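Long-range contacts in PixA inclusion body protein (PDB 4LZK), which is of unknown function but belongs to the PixA family, named for proteins found in bacterial inclusion bodies, and assembles here from six chains: residues I26-I31 and S93-L98; Y100-Y105 and E156-S161; T160-Y165 and G176-V181. All coordinates share one frame; numbering follows the deposited sequence.

How the contacts relate
All three contacts reach one beta sheet of the chain. Contact 2 pairs strand 96-105 with strand 154-167, and contact 3 pairs the latter with strand 172-186; they share Thr160 and Ser161, and their centres are about 10 Å apart. Contact 1 packs helix 28-34 and the residues before it against the start of strand 96-105, about 10 Å from the centre of contact 3 and 19 Å from that of contact 2. Between contacts 1 and 3 the strands continue their pairing, Leu98 O lying 2.8 Å from Ala163 N, while Ile31 CG2 of the helix packs 3.4 Å from Phe178 CZ. Contacts 2 and 3 both touch the fourth subunit.

Contact 1. Residues I26-I31 and S93-L98; sequences IDTNYI and SGDAAL
The carboxylate of Asp95 and the side-chain amide of Asn29 stand at right angles, their planes 90° apart, with Asp95 OD2 3.4 Å from Asn29 OD1. Both atoms are acceptors, so this approach is no hydrogen bond. Thr28 OG1 donates to the anti lone pair of Asp95 OD2, the side away from the other oxygen, over 2.8 Å. A chi1 of 55° turns the Thr28 hydroxyl to the acid while CG2 turns to Ala97. The Thr28 and Asp95 side chains run alongside in opposite senses, each reaching across to the other's segment. Beside this polar pair, Ile26 CD1 meets Ala97 CB at 3.6 Å, and Thr28 CG2 approaches the same methyl at 4.2 Å. A second carboxylate starts the helix: Asp27, its N-cap, accepts from Tyr30 N at OD1 over 3.2 Å, the donor lying above the carboxylate plane.

Phe162 of strand 154-167 packs against both Ile26 and Ala97, extending the apolar side, and Asn29 touches Gln21 of the second subunit. Lys32, one turn further along the helix, forms a salt bridge with Asp95 OD1 and a weak hydrogen bond with Asn29 OD1. Its positive charge probably eases the meeting of the two acceptor oxygens and helps keep Asp95 ionised. The first turn of helix 28-34 is thus tied to the start of strand 96-105 by an acid gripped at both oxygens, next to a small methyl contact.

Contact 2. Residues Y100-Y105 and E156-S161; sequences YHVQQY and EYLATS
Ala159 CB touches both the Gln103 and Tyr105 side chains, 4.1 Å from Gln103 CG and from Tyr105 CD1. The Tyr105 ring also receives Tyr157 CB at its edge. On the opposite face of the sheet, Val102 and Thr160 run side by side, Val102 CG2 3.9 Å from Thr160 OG1, a hydroxyl hydrogen-bonded to Trp182 NE1, and Val102 CG1 reaches Leu158 CD2. At the other end Ser161 CB sits over one face of the Tyr100 ring, 4.0 Å from its centroid, a CH-pi contact. With CG tucked over its own main chain, chi1 63°, Tyr100 folds its ring over this partner.

The strands are antiparallel, with His101-Ser161 and Gln103-Ala159 as hydrogen-bonded pairs. Ala159 N gives Gln103 O a bond of 2.7 Å, and Tyr105 N reaches Tyr157 O. Tyr100 and His101 both face Ser161 in a classic beta bulge: Ser161 O takes Tyr100 N at 3.0 Å and only weakly His101 N at 3.4 Å. A water sits near Gln103 OE1, Ala159 O and Ser161 OG, with more acceptors in reach than it can serve at once. At the far end Glu156 OE2 rests 3.3 Å from Gln104 CB, the two side chains crossing at about a right angle, while Glu156 OE1 accepts from Phe111 N.

Val102 and Thr160 face Leu84, so this side packs toward the chain's other sheet, to which strand 81-88 belongs. Gln103 and Ala159 instead touch Leu13 of the fourth subunit, whose Lys15 makes a cation-pi contact with Tyr105. Strand 172-186 flanks strand 154-167 on its other edge.

Contact 3. Residues T160-Y165 and G176-V181; sequences TSFALY and GYFFWV
Phe162 and Trp180 both set CG between the backbone N and carbonyl carbon, with chi1 of 70° and 81°, which swings each ring across to the partner strand. The indole comes to lie against Thr160, whose CB sits over the face of its six-membered ring, 3.7 Å from the centroid; Thr160 CG2 comes as near as 3.4 Å to Trp180 CH2. Phe162 CD1 meets the indole at its edge, 3.7 Å from Trp180 CZ3, the two rings oblique to each other. The Phe162 ring in turn carries Phe178 CB over one face, a CH-pi contact. The Phe178 ring is nearly parallel to it, planes at 28°, but slid aside with little overlap, and takes Leu164 CB at its own edge. On the other face of the sheet, Ala163 CB touches Tyr177 CE1 at 3.7 Å, and Ser161 OG packs on Phe179 CB.

Antiparallel hydrogen bonds hold the strands in register: Phe162 N to Phe178 O at 2.8 Å and Leu164 N to Gly176 O at 2.9 Å, with a weak return bond from Gly176 N to Leu164 O.

These strands form a beta hairpin. Helix 28-34 packs on the Phe162, Phe178 and Trp180 face through Ile31, which touches Leu164 and Phe178; strand 96-105 borders strand 154-167, and Leu13 of the fourth subunit meets Phe179 on the other face.

Contact 1. Residues I26-I31 and S93-L98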
loop_
_atom_site.group_PDB
_atom_site.type_symbol
_atom_site.label_atom_id
_atom_site.label_comp_id
_atom_site.label_asym_id
_atom_site.label_seq_id
_atom_site.Cartn_x
_atom_site.Cartn_y
_atom_site.Cartn_z
ATOM N N ILE C 26 5.644 12.765 -13.223
ATOM C CA ILE C 26 4.870 12.278 -14.342
ATOM C C ILE C 26 5.745 11.379 -15.188
ATOM O O ILE C 26 6.925 11.733 -15.449
ATOM C CB ILE C 26 4.382 13.474 -15.198
ATOM C CG1 ILE C 26 3.412 14.289 -14.346
ATOM C CG2 ILE C 26 3.729 13.014 -16.525
ATOM C CD1 ILE C 26 3.492 15.733 -14.485
ATOM N N ASP C 27 5.237 10.200 -15.527
ATOM C CA ASP C 27 5.935 9.219 -16.408
ATOM C C ASP C 27 5.709 9.654 -17.896
ATOM O O ASP C 27 4.758 9.244 -18.574
ATOM C CB ASP C 27 5.467 7.812 -16.136
ATOM C CG ASP C 27 6.278 6.706 -16.909
ATOM O OD1 ASP C 27 7.039 7.016 -17.826
ATOM O OD2 ASP C 27 6.113 5.526 -16.561
ATOM N N THR C 28 6.558 10.550 -18.350
ATOM C CA THR C 28 6.395 11.162 -19.633
ATOM C C THR C 28 6.556 10.137 -20.747
ATOM O O THR C 28 5.908 10.230 -21.757
ATOM C CB THR C 28 7.307 12.407 -19.822
ATOM O OG1 THR C 28 8.683 12.069 -19.577
ATOM C CG2 THR C 28 6.833 13.515 -18.932
ATOM N N ASN C 29 7.438 9.142 -20.570
ATOM C CA ASN C 29 7.566 8.057 -21.560
ATOM C C ASN C 29 6.284 7.258 -21.728
ATOM O O ASN C 29 5.903 6.880 -22.830
ATOM C CB ASN C 29 8.731 7.162 -21.226
ATOM C CG ASN C 29 10.077 7.856 -21.506
ATOM O OD1 ASN C 29 10.140 8.786 -22.304
ATOM N ND2 ASN C 29 11.133 7.419 -20.830
ATOM N N TYR C 30 5.609 6.993 -20.640
ATOM C CA TYR C 30 4.357 6.318 -20.692
ATOM C C TYR C 30 3.300 7.139 -21.444
ATOM O O TYR C 30 2.540 6.595 -22.309
ATOM C CB TYR C 30 3.873 5.996 -19.287
ATOM C CG TYR C 30 2.540 5.324 -19.361
ATOM C CD1 TYR C 30 2.352 4.270 -20.251
ATOM C CD2 TYR C 30 1.442 5.773 -18.627
ATOM C CE1 TYR C 30 1.129 3.666 -20.385
ATOM C CE2 TYR C 30 0.218 5.161 -18.749
ATOM C CZ TYR C 30 0.069 4.098 -19.628
ATOM O OH TYR C 30 -1.138 3.449 -19.787
ATOM N N ILE C 31 3.236 8.444 -21.155
ATOM C CA ILE C 31 2.300 9.321 -21.831
ATOM C C ILE C 31 2.525 9.337 -23.341
ATOM O O ILE C 31 1.603 9.258 -24.150
ATOM C CB ILE C 31 2.477 10.811 -21.371
ATOM C CG1 ILE C 31 2.314 10.963 -19.861
ATOM C CG2 ILE C 31 1.479 11.704 -22.032
ATOM C CD1 ILE C 31 1.212 10.207 -19.355
ATOM N N SER C 93 14.889 16.955 -16.825
ATOM C CA SER C 93 16.248 17.094 -17.433
ATOM C C SER C 93 16.228 16.797 -18.974
ATOM O O SER C 93 17.105 17.183 -19.668
ATOM C CB SER C 93 17.243 16.183 -16.734
ATOM O OG SER C 93 16.957 14.838 -16.954
ATOM N N GLY C 94 15.238 16.069 -19.432
ATOM C CA GLY C 94 15.073 15.668 -20.838
ATOM C C GLY C 94 13.705 16.100 -21.316
ATOM O O GLY C 94 13.507 17.309 -21.593
ATOM N N ASP C 95 12.744 15.187 -21.338
ATOM C CA ASP C 95 11.340 15.632 -21.457
ATOM C C ASP C 95 11.096 16.510 -20.218
ATOM O O ASP C 95 11.752 16.323 -19.187
ATOM C CB ASP C 95 10.315 14.494 -21.381
ATOM C CG ASP C 95 10.553 13.327 -22.372
ATOM O OD1 ASP C 95 11.001 13.575 -23.512
ATOM O OD2 ASP C 95 10.191 12.141 -21.993
ATOM N N ALA C 96 10.226 17.503 -20.320
ATOM C CA ALA C 96 9.858 18.301 -19.122
ATOM C C ALA C 96 8.326 18.274 -19.053
ATOM O O ALA C 96 7.642 18.407 -20.110
ATOM C CB ALA C 96 10.314 19.689 -19.275
ATOM N N ALA C 97 7.778 18.105 -17.867
ATOM C CA ALA C 97 6.360 18.221 -17.680
ATOM C C ALA C 97 6.168 19.454 -16.831
ATOM O O ALA C 97 6.675 19.502 -15.702
ATOM C CB ALA C 97 5.828 17.036 -16.955
ATOM N N LEU C 98 5.512 20.454 -17.371
ATOM C CA LEU C 98 5.382 21.755 -16.702
ATOM C C LEU C 98 3.907 22.088 -16.505
ATOM O O LEU C 98 3.183 22.292 -17.442
ATOM C CB LEU C 98 6.035 22.806 -17.552
ATOM C CG LEU C 98 7.530 22.553 -17.765
ATOM C CD1 LEU C 98 8.020 23.570 -18.755
ATOM C CD2 LEU C 98 8.289 22.716 -16.487
#

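Contact 2. Residues Y100-Y105 and E156-S161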
loop_
_atom_site.group_PDB
_atom_site.type_symbol
_atom_site.label_atom_id
_atom_site.label_comp_id
_atom_site.label_asym_id
_atom_site.label_seq_id
_atom_site.Cartn_x
_atom_site.Cartn_y
_atom_site.Cartn_z
ATOM N N TYR C 100 0.693 24.280 -15.854
ATOM C CA TYR C 100 0.282 25.657 -16.164
ATOM C C TYR C 100 -1.049 26.011 -15.586
ATOM O O TYR C 100 -1.416 27.168 -15.508
ATOM C CB TYR C 100 0.267 25.914 -17.670
ATOM C CG TYR C 100 -0.694 25.104 -18.483
ATOM C CD1 TYR C 100 -0.325 23.849 -18.984
ATOM C CD2 TYR C 100 -1.942 25.587 -18.816
ATOM C CE1 TYR C 100 -1.190 23.140 -19.788
ATOM C CE2 TYR C 100 -2.829 24.885 -19.622
ATOM C CZ TYR C 100 -2.457 23.633 -20.104
ATOM O OH TYR C 100 -3.380 22.925 -20.874
ATOM N N HIS C 101 -1.748 25.053 -15.041
ATOM C CA HIS C 101 -3.038 25.377 -14.423
ATOM C C HIS C 101 -3.598 24.359 -13.441
ATOM O O HIS C 101 -3.388 23.165 -13.604
ATOM C CB HIS C 101 -4.068 25.495 -15.529
ATOM C CG HIS C 101 -5.279 26.214 -15.098
ATOM N ND1 HIS C 101 -6.565 25.747 -15.344
ATOM C CD2 HIS C 101 -5.412 27.341 -14.356
ATOM C CE1 HIS C 101 -7.434 26.590 -14.811
ATOM N NE2 HIS C 101 -6.764 27.542 -14.183
ATOM N N VAL C 102 -4.305 24.823 -12.409
ATOM C CA VAL C 102 -5.041 23.931 -11.508
ATOM C C VAL C 102 -6.445 24.467 -11.345
ATOM O O VAL C 102 -6.636 25.694 -11.202
ATOM C CB VAL C 102 -4.359 23.825 -10.110
ATOM C CG1 VAL C 102 -5.119 22.936 -9.217
ATOM C CG2 VAL C 102 -2.936 23.412 -10.199
ATOM N N GLN C 103 -7.435 23.598 -11.375
ATOM C CA GLN C 103 -8.832 23.976 -11.199
ATOM C C GLN C 103 -9.682 22.945 -10.546
ATOM O O GLN C 103 -9.331 21.739 -10.480
ATOM C CB GLN C 103 -9.442 24.345 -12.530
ATOM C CG GLN C 103 -9.724 23.265 -13.501
ATOM C CD GLN C 103 -9.927 23.860 -14.883
ATOM O OE1 GLN C 103 -8.956 24.190 -15.544
ATOM N NE2 GLN C 103 -11.185 23.990 -15.315
ATOM N N GLN C 104 -10.825 23.381 -10.019
ATOM C CA GLN C 104 -11.785 22.472 -9.490
ATOM C C GLN C 104 -12.371 21.631 -10.567
ATOM O O GLN C 104 -12.796 22.117 -11.582
ATOM C CB GLN C 104 -12.930 23.244 -8.819
ATOM C CG GLN C 104 -14.070 22.385 -8.244
ATOM C CD GLN C 104 -14.965 23.224 -7.397
ATOM O OE1 GLN C 104 -15.003 24.469 -7.547
ATOM N NE2 GLN C 104 -15.703 22.594 -6.502
ATOM N N TYR C 105 -12.453 20.333 -10.329
ATOM C CA TYR C 105 -13.073 19.404 -11.258
ATOM C C TYR C 105 -14.449 18.942 -10.713
ATOM O O TYR C 105 -15.374 18.804 -11.463
ATOM C CB TYR C 105 -12.109 18.230 -11.465
ATOM C CG TYR C 105 -12.534 17.216 -12.493
ATOM C CD1 TYR C 105 -12.360 17.450 -13.859
ATOM C CD2 TYR C 105 -13.094 15.997 -12.119
ATOM C CE1 TYR C 105 -12.775 16.502 -14.812
ATOM C CE2 TYR C 105 -13.451 15.047 -13.074
ATOM C CZ TYR C 105 -13.301 15.321 -14.414
ATOM O OH TYR C 105 -13.647 14.410 -15.343
ATOM N N GLU C 156 -12.847 17.508 -2.472
ATOM C CA GLU C 156 -12.694 18.161 -3.794
ATOM C C GLU C 156 -11.851 17.283 -4.744
ATOM O O GLU C 156 -10.880 16.715 -4.316
ATOM C CB GLU C 156 -12.029 19.534 -3.667
ATOM C CG GLU C 156 -12.037 20.336 -4.974
ATOM C CD GLU C 156 -11.466 21.776 -4.866
ATOM O OE1 GLU C 156 -11.030 22.181 -3.772
ATOM O OE2 GLU C 156 -11.522 22.482 -5.923
ATOM N N TYR C 157 -12.245 17.224 -5.990
ATOM C CA TYR C 157 -11.382 16.730 -7.035
ATOM C C TYR C 157 -10.867 17.929 -7.842
ATOM O O TYR C 157 -11.648 18.734 -8.249
ATOM C CB TYR C 157 -12.070 15.690 -7.933
ATOM C CG TYR C 157 -12.794 14.554 -7.195
ATOM C CD1 TYR C 157 -12.551 14.270 -5.833
ATOM C CD2 TYR C 157 -13.729 13.752 -7.845
ATOM C CE1 TYR C 157 -13.280 13.274 -5.133
ATOM C CE2 TYR C 157 -14.419 12.716 -7.158
ATOM C CZ TYR C 157 -14.223 12.496 -5.809
ATOM O OH TYR C 157 -14.897 11.445 -5.142
ATOM N N LEU C 158 -9.550 17.982 -8.064
ATOM C CA LEU C 158 -8.844 18.998 -8.816
ATOM C C LEU C 158 -8.283 18.476 -10.120
ATOM O O LEU C 158 -7.792 17.327 -10.167
ATOM C CB LEU C 158 -7.672 19.429 -7.960
ATOM C CG LEU C 158 -8.261 19.931 -6.642
ATOM C CD1 LEU C 158 -7.801 19.179 -5.405
ATOM C CD2 LEU C 158 -8.090 21.409 -6.555
ATOM N N ALA C 159 -8.405 19.262 -11.221
ATOM C CA ALA C 159 -7.734 18.970 -12.423
ATOM C C ALA C 159 -6.465 19.774 -12.542
ATOM O O ALA C 159 -6.536 21.003 -12.411
ATOM C CB ALA C 159 -8.653 19.273 -13.596
ATOM N N THR C 160 -5.344 19.143 -12.829
ATOM C CA THR C 160 -4.068 19.862 -13.022
ATOM C C THR C 160 -3.650 19.638 -14.484
ATOM O O THR C 160 -3.486 18.473 -14.912
ATOM C CB THR C 160 -3.008 19.338 -12.091
ATOM O OG1 THR C 160 -3.421 19.551 -10.696
ATOM C CG2 THR C 160 -1.689 20.017 -12.376
ATOM N N SER C 161 -3.477 20.714 -15.240
ATOM C CA SER C 161 -3.093 20.652 -16.622
ATOM C C SER C 161 -1.598 21.024 -16.775
ATOM O O SER C 161 -1.086 21.874 -16.059
ATOM C CB SER C 161 -3.902 21.629 -17.445
ATOM O OG SER C 161 -5.263 21.324 -17.314
HETATM O O HOH W 1 -6.328 22.698 -15.033
#

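Contact 3. Residues T160-Y165 and G176-V181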
loop_
_atom_site.group_PDB
_atom_site.type_symbol
_atom_site.label_atom_id
_atom_site.label_comp_id
_atom_site.label_asym_id
_atom_site.label_seq_id
_atom_site.Cartn_x
_atom_site.Cartn_y
_atom_site.Cartn_z
ATOM N N THR C 160 -5.344 19.143 -12.829
ATOM C CA THR C 160 -4.068 19.862 -13.022
ATOM C C THR C 160 -3.650 19.638 -14.484
ATOM O O THR C 160 -3.486 18.473 -14.912
ATOM C CB THR C 160 -3.008 19.338 -12.091
ATOM O OG1 THR C 160 -3.421 19.551 -10.696
ATOM C CG2 THR C 160 -1.689 20.017 -12.376
ATOM N N SER C 161 -3.477 20.714 -15.240
ATOM C CA SER C 161 -3.093 20.652 -16.622
ATOM C C SER C 161 -1.598 21.024 -16.775
ATOM O O SER C 161 -1.086 21.874 -16.059
ATOM C CB SER C 161 -3.902 21.629 -17.445
ATOM O OG SER C 161 -5.263 21.324 -17.314
ATOM N N PHE C 162 -0.901 20.305 -17.635
ATOM C CA PHE C 162 0.514 20.489 -17.818
ATOM C C PHE C 162 0.900 20.347 -19.266
ATOM O O PHE C 162 0.246 19.697 -20.068
ATOM C CB PHE C 162 1.318 19.512 -16.963
ATOM C CG PHE C 162 1.245 18.057 -17.404
ATOM C CD1 PHE C 162 0.238 17.197 -16.921
ATOM C CD2 PHE C 162 2.233 17.490 -18.203
ATOM C CE1 PHE C 162 0.205 15.892 -17.282
ATOM C CE2 PHE C 162 2.161 16.155 -18.568
ATOM C CZ PHE C 162 1.172 15.366 -18.097
ATOM N N ALA C 163 1.998 21.009 -19.608
ATOM C CA ALA C 163 2.560 20.878 -20.970
ATOM C C ALA C 163 3.670 19.874 -20.908
ATOM O O ALA C 163 4.502 19.895 -19.984
ATOM C CB ALA C 163 3.103 22.215 -21.456
ATOM N N LEU C 164 3.678 18.945 -21.857
ATOM C CA LEU C 164 4.753 18.003 -21.988
ATOM C C LEU C 164 5.679 18.460 -23.161
ATOM O O LEU C 164 5.252 18.548 -24.340
ATOM C CB LEU C 164 4.158 16.635 -22.217
ATOM C CG LEU C 164 5.005 15.447 -21.907
ATOM C CD1 LEU C 164 4.229 14.194 -22.054
ATOM C CD2 LEU C 164 6.211 15.363 -22.779
ATOM N N TYR C 165 6.930 18.745 -22.836
ATOM C CA TYR C 165 7.894 19.165 -23.888
ATOM C C TYR C 165 8.872 18.050 -24.109
ATOM O O TYR C 165 9.212 17.325 -23.147
ATOM C CB TYR C 165 8.632 20.443 -23.506
ATOM C CG TYR C 165 7.807 21.640 -23.523
ATOM C CD1 TYR C 165 7.593 22.377 -24.687
ATOM C CD2 TYR C 165 7.180 22.055 -22.361
ATOM C CE1 TYR C 165 6.795 23.495 -24.674
ATOM C CE2 TYR C 165 6.414 23.148 -22.339
ATOM C CZ TYR C 165 6.185 23.851 -23.502
ATOM O OH TYR C 165 5.362 24.933 -23.413
ATOM N N GLY C 176 2.518 17.879 -26.217
ATOM C CA GLY C 176 1.096 18.086 -26.013
ATOM C C GLY C 176 0.693 18.694 -24.666
ATOM O O GLY C 176 1.542 18.903 -23.793
ATOM N N TYR C 177 -0.596 19.014 -24.547
ATOM C CA TYR C 177 -1.144 19.510 -23.302
ATOM C C TYR C 177 -2.065 18.459 -22.697
ATOM O O TYR C 177 -2.891 17.884 -23.380
ATOM C CB TYR C 177 -1.875 20.814 -23.438
ATOM C CG TYR C 177 -1.063 21.932 -24.017
ATOM C CD1 TYR C 177 -0.238 22.713 -23.193
ATOM C CD2 TYR C 177 -1.122 22.226 -25.404
ATOM C CE1 TYR C 177 0.537 23.755 -23.707
ATOM C CE2 TYR C 177 -0.374 23.270 -25.932
ATOM C CZ TYR C 177 0.424 24.047 -25.101
ATOM O OH TYR C 177 1.124 25.115 -25.602
ATOM N N PHE C 178 -1.903 18.201 -21.408
ATOM C CA PHE C 178 -2.542 17.101 -20.766
ATOM C C PHE C 178 -3.050 17.519 -19.389
ATOM O O PHE C 178 -2.648 18.536 -18.897
ATOM C CB PHE C 178 -1.534 15.955 -20.516
ATOM C CG PHE C 178 -0.935 15.375 -21.740
ATOM C CD1 PHE C 178 -1.523 14.356 -22.389
ATOM C CD2 PHE C 178 0.273 15.846 -22.216
ATOM C CE1 PHE C 178 -0.940 13.749 -23.537
ATOM C CE2 PHE C 178 0.864 15.275 -23.338
ATOM C CZ PHE C 178 0.262 14.218 -24.010
ATOM N N PHE C 179 -4.061 16.780 -18.837
ATOM C CA PHE C 179 -4.451 16.954 -17.485
ATOM C C PHE C 179 -4.823 15.673 -16.791
ATOM O O PHE C 179 -5.255 14.695 -17.443
ATOM C CB PHE C 179 -5.613 17.928 -17.380
ATOM C CG PHE C 179 -6.959 17.322 -17.699
ATOM C CD1 PHE C 179 -7.385 17.238 -18.995
ATOM C CD2 PHE C 179 -7.843 16.945 -16.676
ATOM C CE1 PHE C 179 -8.653 16.693 -19.303
ATOM C CE2 PHE C 179 -9.079 16.383 -16.991
ATOM C CZ PHE C 179 -9.494 16.297 -18.323
ATOM N N TRP C 180 -4.659 15.664 -15.475
ATOM C CA TRP C 180 -5.095 14.535 -14.668
ATOM C C TRP C 180 -5.927 15.069 -13.498
ATOM O O TRP C 180 -5.895 16.298 -13.179
ATOM C CB TRP C 180 -3.945 13.757 -14.135
ATOM C CG TRP C 180 -3.252 14.310 -12.894
ATOM C CD1 TRP C 180 -3.533 13.957 -11.601
ATOM C CD2 TRP C 180 -2.186 15.250 -12.816
ATOM N NE1 TRP C 180 -2.719 14.583 -10.763
ATOM C CE2 TRP C 180 -1.906 15.448 -11.437
ATOM C CE3 TRP C 180 -1.443 15.959 -13.750
ATOM C CZ2 TRP C 180 -0.897 16.315 -10.980
ATOM C CZ3 TRP C 180 -0.457 16.820 -13.305
ATOM C CH2 TRP C 180 -0.189 17.008 -11.933
ATOM N N VAL C 181 -6.689 14.188 -12.874
ATOM C CA VAL C 181 -7.513 14.577 -11.780
ATOM C C VAL C 181 -7.027 13.879 -10.564
ATOM O O VAL C 181 -6.711 12.671 -10.614
ATOM C CB VAL C 181 -8.964 14.192 -12.075
ATOM C CG1 VAL C 181 -9.893 14.475 -10.942
ATOM C CG2 VAL C 181 -9.431 14.866 -13.348
#